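Local coordinates for alpha-aminoadipate/glutamate carrier protein LysW (Sulfolobus tokodaii, PDB 3VPB) that carries covalently attached glutamate or alpha-aminoadipate through the arginine and lysine biosynthetic pathways of its organism, at residues V2-V8 / L42-L46; A19-E23 / E34-D38. All blocks are in the same frame, centred on the assembly; numbering follows the deposited sequence.

Contact 1: residues V2-V8 / L42-L46. With ZN (zinc ion), chain B.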
loop_
_atom_site.group_PDB
_atom_site.type_symbol
_atom_site.label_atom_id
_atom_site.label_comp_id
_atom_site.label_asym_id
_atom_site.label_seq_id
_atom_site.Cartn_x
_atom_site.Cartn_y
_atom_site.Cartn_z
ATOM N N VAL E 2 -0.395 -9.483 37.617
ATOM C CA VAL E 2 0.116 -8.115 37.604
ATOM C C VAL E 2 -0.868 -7.153 36.924
ATOM O O VAL E 2 -1.555 -7.522 35.969
ATOM C CB VAL E 2 1.552 -8.018 37.012
ATOM C CG1 VAL E 2 1.574 -8.348 35.516
ATOM C CG2 VAL E 2 2.170 -6.654 37.299
ATOM N N VAL E 3 -0.934 -5.932 37.436
ATOM C CA VAL E 3 -1.861 -4.930 36.916
ATOM C C VAL E 3 -1.075 -3.878 36.166
ATOM O O VAL E 3 -0.271 -3.146 36.757
ATOM C CB VAL E 3 -2.716 -4.298 38.036
ATOM C CG1 VAL E 3 -3.681 -3.217 37.459
ATOM C CG2 VAL E 3 -3.498 -5.377 38.757
ATOM N N LEU E 4 -1.290 -3.839 34.852
ATOM C CA LEU E 4 -0.594 -2.903 33.985
ATOM C C LEU E 4 -1.596 -1.925 33.388
ATOM O O LEU E 4 -2.797 -2.229 33.301
ATOM C CB LEU E 4 0.150 -3.649 32.870
ATOM C CG LEU E 4 1.134 -4.758 33.259
ATOM C CD1 LEU E 4 1.917 -5.188 32.046
ATOM C CD2 LEU E 4 2.077 -4.294 34.361
ATOM N N LYS E 5 -1.112 -0.760 32.987
ATOM C CA LYS E 5 -1.995 0.236 32.377
ATOM C C LYS E 5 -2.035 0.085 30.858
ATOM O O LYS E 5 -0.998 -0.087 30.207
ATOM C CB LYS E 5 -1.596 1.658 32.765
ATOM C CG LYS E 5 -1.998 2.057 34.189
ATOM C CD LYS E 5 -3.506 2.141 34.343
ATOM C CE LYS E 5 -3.896 3.213 35.348
ATOM N NZ LYS E 5 -3.580 4.579 34.807
ATOM N N CYS E 6 -3.247 0.136 30.311
ATOM C CA CYS E 6 -3.457 0.134 28.863
ATOM C C CYS E 6 -2.925 1.427 28.223
ATOM O O CYS E 6 -3.331 2.521 28.611
ATOM C CB CYS E 6 -4.943 -0.049 28.569
ATOM S SG CYS E 6 -5.350 -0.123 26.825
ATOM N N PRO E 7 -2.019 1.307 27.237
ATOM C CA PRO E 7 -1.418 2.471 26.586
ATOM C C PRO E 7 -2.417 3.210 25.688
ATOM O O PRO E 7 -2.087 4.253 25.109
ATOM C CB PRO E 7 -0.309 1.850 25.737
ATOM C CG PRO E 7 -0.814 0.503 25.395
ATOM C CD PRO E 7 -1.604 0.047 26.595
ATOM N N VAL E 8 -3.629 2.669 25.590
ATOM C CA VAL E 8 -4.662 3.191 24.700
ATOM C C VAL E 8 -5.748 3.906 25.491
ATOM O O VAL E 8 -6.073 5.056 25.183
ATOM C CB VAL E 8 -5.265 2.069 23.823
ATOM C CG1 VAL E 8 -6.497 2.567 23.046
ATOM C CG2 VAL E 8 -4.212 1.523 22.878
ATOM N N LEU E 42 7.208 -5.211 33.390
ATOM C CA LEU E 42 6.440 -5.634 32.251
ATOM C C LEU E 42 5.611 -4.407 31.907
ATOM O O LEU E 42 5.220 -3.654 32.795
ATOM C CB LEU E 42 5.537 -6.793 32.611
ATOM C CG LEU E 42 5.827 -8.189 32.074
ATOM C CD1 LEU E 42 7.332 -8.528 31.904
ATOM C CD2 LEU E 42 5.091 -9.225 32.926
ATOM N N ALA E 43 5.397 -4.174 30.622
ATOM C CA ALA E 43 4.569 -3.059 30.208
ATOM C C ALA E 43 3.787 -3.481 28.969
ATOM O O ALA E 43 4.026 -4.555 28.405
ATOM C CB ALA E 43 5.440 -1.836 29.919
ATOM N N LEU E 44 2.839 -2.646 28.559
ATOM C CA LEU E 44 2.006 -2.966 27.409
ATOM C C LEU E 44 2.140 -1.890 26.349
ATOM O O LEU E 44 2.096 -0.702 26.666
ATOM C CB LEU E 44 0.561 -3.062 27.856
ATOM C CG LEU E 44 0.168 -4.196 28.804
ATOM C CD1 LEU E 44 -1.225 -3.990 29.346
ATOM C CD2 LEU E 44 0.263 -5.537 28.093
ATOM N N ARG E 45 2.302 -2.284 25.092
ATOM C CA ARG E 45 2.129 -1.312 24.006
ATOM C C ARG E 45 1.208 -1.855 22.912
ATOM O O ARG E 45 0.886 -3.040 22.902
ATOM C CB ARG E 45 3.477 -0.854 23.444
ATOM C CG ARG E 45 4.335 -1.972 22.933
ATOM C CD ARG E 45 5.489 -1.434 22.115
ATOM N NE ARG E 45 6.439 -2.510 21.876
ATOM C CZ ARG E 45 7.653 -2.575 22.422
ATOM N NH1 ARG E 45 8.100 -1.601 23.216
ATOM N NH2 ARG E 45 8.433 -3.611 22.156
ATOM N N LEU E 46 0.784 -0.981 21.998
ATOM C CA LEU E 46 -0.070 -1.364 20.876
ATOM C C LEU E 46 0.574 -2.474 20.058
ATOM O O LEU E 46 1.746 -2.360 19.662
ATOM C CB LEU E 46 -0.339 -0.150 19.980
ATOM C CG LEU E 46 -1.627 -0.121 19.144
ATOM C CD1 LEU E 46 -2.859 -0.119 20.040
ATOM C CD2 LEU E 46 -1.631 1.078 18.218
HETATM ZN ZN ZN B . -7.562 -0.355 26.899
HETATM O O HOH W 1 1.747 -0.895 30.435
#

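Contact 2: residues A19-E23 / E34-D38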
loop_
_atom_site.group_PDB
_atom_site.type_symbol
_atom_site.label_atom_id
_atom_site.label_comp_id
_atom_site.label_asym_id
_atom_site.label_seq_id
_atom_site.Cartn_x
_atom_site.Cartn_y
_atom_site.Cartn_z
ATOM N N ALA E 19 1.990 -14.990 31.197
ATOM C CA ALA E 19 2.543 -14.112 30.157
ATOM C C ALA E 19 4.068 -13.949 30.087
ATOM O O ALA E 19 4.749 -13.720 31.092
ATOM C CB ALA E 19 1.871 -12.744 30.200
ATOM N N LEU E 20 4.576 -14.086 28.865
ATOM C CA LEU E 20 5.959 -13.803 28.498
ATOM C C LEU E 20 5.983 -12.522 27.671
ATOM O O LEU E 20 4.992 -12.200 27.006
ATOM C CB LEU E 20 6.530 -14.954 27.658
ATOM C CG LEU E 20 7.434 -16.040 28.264
ATOM C CD1 LEU E 20 8.889 -15.557 28.395
ATOM C CD2 LEU E 20 6.917 -16.540 29.611
ATOM N N PRO E 21 7.097 -11.766 27.730
ATOM C CA PRO E 21 7.301 -10.654 26.798
ATOM C C PRO E 21 7.090 -11.082 25.339
ATOM O O PRO E 21 7.652 -12.088 24.908
ATOM C CB PRO E 21 8.763 -10.255 27.039
ATOM C CG PRO E 21 9.160 -10.892 28.352
ATOM C CD PRO E 21 8.007 -11.677 28.886
ATOM N N GLY E 22 6.261 -10.335 24.609
ATOM C CA GLY E 22 5.946 -10.619 23.199
ATOM C C GLY E 22 4.563 -11.224 22.977
ATOM O O GLY E 22 4.106 -11.332 21.842
ATOM N N GLU E 23 3.911 -11.645 24.060
ATOM C CA GLU E 23 2.553 -12.190 23.994
ATOM C C GLU E 23 1.524 -11.098 23.764
ATOM O O GLU E 23 1.738 -9.958 24.137
ATOM C CB GLU E 23 2.204 -12.928 25.275
ATOM C CG GLU E 23 2.776 -14.313 25.357
ATOM C CD GLU E 23 2.127 -15.122 26.436
ATOM O OE1 GLU E 23 1.010 -15.651 26.217
ATOM O OE2 GLU E 23 2.747 -15.236 27.509
ATOM N N GLU E 34 0.627 -5.769 23.136
ATOM C CA GLU E 34 1.733 -6.705 23.264
ATOM C C GLU E 34 2.425 -6.462 24.592
ATOM O O GLU E 34 2.677 -5.315 24.956
ATOM C CB GLU E 34 2.725 -6.471 22.136
ATOM C CG GLU E 34 3.708 -7.603 21.909
ATOM C CD GLU E 34 4.142 -7.673 20.449
ATOM O OE1 GLU E 34 4.598 -8.754 20.018
ATOM O OE2 GLU E 34 4.022 -6.640 19.732
ATOM N N VAL E 35 2.751 -7.522 25.321
ATOM C CA VAL E 35 3.575 -7.302 26.515
ATOM C C VAL E 35 5.059 -7.194 26.139
ATOM O O VAL E 35 5.527 -7.852 25.196
ATOM C CB VAL E 35 3.231 -8.245 27.756
ATOM C CG1 VAL E 35 2.113 -9.245 27.475
ATOM C CG2 VAL E 35 4.471 -8.866 28.428
ATOM N N TYR E 36 5.775 -6.306 26.828
ATOM C CA TYR E 36 7.210 -6.152 26.609
ATOM C C TYR E 36 7.897 -5.844 27.935
ATOM O O TYR E 36 7.240 -5.526 28.925
ATOM C CB TYR E 36 7.510 -5.077 25.544
ATOM C CG TYR E 36 7.269 -3.646 25.974
ATOM C CD1 TYR E 36 8.340 -2.814 26.333
ATOM C CD2 TYR E 36 5.982 -3.112 26.002
ATOM C CE1 TYR E 36 8.125 -1.488 26.723
ATOM C CE2 TYR E 36 5.759 -1.784 26.377
ATOM C CZ TYR E 36 6.839 -0.983 26.737
ATOM O OH TYR E 36 6.628 0.314 27.128
ATOM N N ASN E 37 9.220 -5.961 27.938
ATOM C CA ASN E 37 10.017 -5.661 29.116
ATOM C C ASN E 37 10.640 -4.273 29.023
ATOM O O ASN E 37 11.236 -3.914 28.010
ATOM C CB ASN E 37 11.107 -6.715 29.300
ATOM C CG ASN E 37 12.055 -6.376 30.436
ATOM O OD1 ASN E 37 11.635 -6.166 31.572
ATOM N ND2 ASN E 37 13.343 -6.317 30.126
ATOM N N ASP E 38 10.467 -3.496 30.081
ATOM C CA ASP E 38 11.065 -2.177 30.192
ATOM C C ASP E 38 11.846 -2.194 31.511
ATOM O O ASP E 38 11.273 -1.946 32.567
ATOM C CB ASP E 38 9.941 -1.127 30.186
ATOM C CG ASP E 38 10.435 0.283 29.878
ATOM O OD1 ASP E 38 11.070 0.900 30.752
ATOM O OD2 ASP E 38 10.154 0.787 28.772
#

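Contact 1: residues V2-V8 / L42-L46
The pyrrolidine ring of P7 turns its CB, CG and CD atoms toward strand 42-46. P7 CG makes the closest approach, 3.4 Å from L44 O, and lies against R45 CA as well, while CD reaches L44 CB. The P7 and L44 side chains cross at about a right angle. Proline suits this place because its compact, rigid ring offers hydrocarbon to a peptide backbone without bringing an amide hydrogen that would need an acceptor. L44 runs back toward strand 2-5: a first torsion that sets CG anti to the carbonyl carbon (chi1 -66°) directs it that way, and the extended second torsion brings L44 CD1 to 3.8 Å from L4 CB and alongside K5 O. L4 is modelled in two conformations, which makes its detail less certain; in the one described here CD1 touches A43 CA and L42 CB, and CD2 lies against L42 O. At the other end, V8 CG2 meets L46 CD1 at 3.5 Å.

No direct hydrogen bond joins the segments. Instead, one water donates to K5 O at 2.9 Å and accepts from L44 N at 2.8 Å, serving two backbone groups too far apart to meet. C6 SG binds the zinc ion at 2.2 Å and accepts a bond from V8 N (3.5 Å, 152°), as in zinc knuckles; C9, H27 and C29 complete the site.

The two strands, their axes 6.6 Å apart and inclined at 39°, belong to different sheets: 2-5 pairs antiparallel with 12-15, and 41-46 with 32-38, whose L33 also touches C6 and P7.

Contact 2: residues A19-E23 / E34-D38
E34 lays its side chain along the backbone of the turn at G22 and E23. CB begins near E23 O, and E34 CG, anti to the backbone N (chi1 -163°), sits 3.8 Å from both G22 O and E23 O, so the methylene faces two carbonyl oxygens. The chain stays extended, taking CD past G22 O and bringing E34 OE1 to 3.2 Å from G22 O. Both of these are acceptors and no hydrogen bond joins them; two oxygens this close would be expected to disfavour the ionised carboxylate somewhat and raise its pKa. With an alanine here CB remains, but G22 O would probably lose the methylene and carboxylate beside it, and I9 of a chain of the partner enzyme ArgX the side chain it packs on.

The firm polar links are made by the backbone of V35: V35 N donates to E23 O at 2.9 Å, and V35 O accepts from G22 N at 2.7 Å. Beside these bonds the V35 methyls press against the turn from the strand side, V35 CG1 3.4 Å from E23 O and V35 CG2 3.7 Å from P21 CA, with L20 O also near CG2. CG1 is almost eclipsed with the backbone N (chi1 1°), a strained setting. A branched valine fits because its two methyls can face different parts of the bend.

Residues L20-E23 form a type II turn, closed by E23 N bonding to L20 O at 3.2 Å. P21 suits its second position, where the ring holds phi near the value needed, and G22 its third, where phi of 105° would press a CB against the preceding carbonyl.

The turn precedes strand 24-26 and packs on 32-38, the middle strand of the three-stranded antiparallel sheet, where V35 also touches L42 and L44 of strand 41-46.

Both contacts draw on the three-stranded sheet, through its adjacent strands 32-38 and 41-46, which are joined by backbone bonds such as E34 N to R45 O and stitched on one side by a cation-pi pair of R45 and Y36. Contact 1 lies largely at the surface and brings a separate two-stranded sheet and the zinc knuckle against strand 41-46, using apolar side chains and a bridging water. Contact 2 is partly buried, its E34 side chain about 13 Å from the zinc ion, and fastens an irregular loop to its strand by direct backbone hydrogen bonds. Each also borders chains of ArgX: V8 and R45 in the first, G22 and E34 in the second.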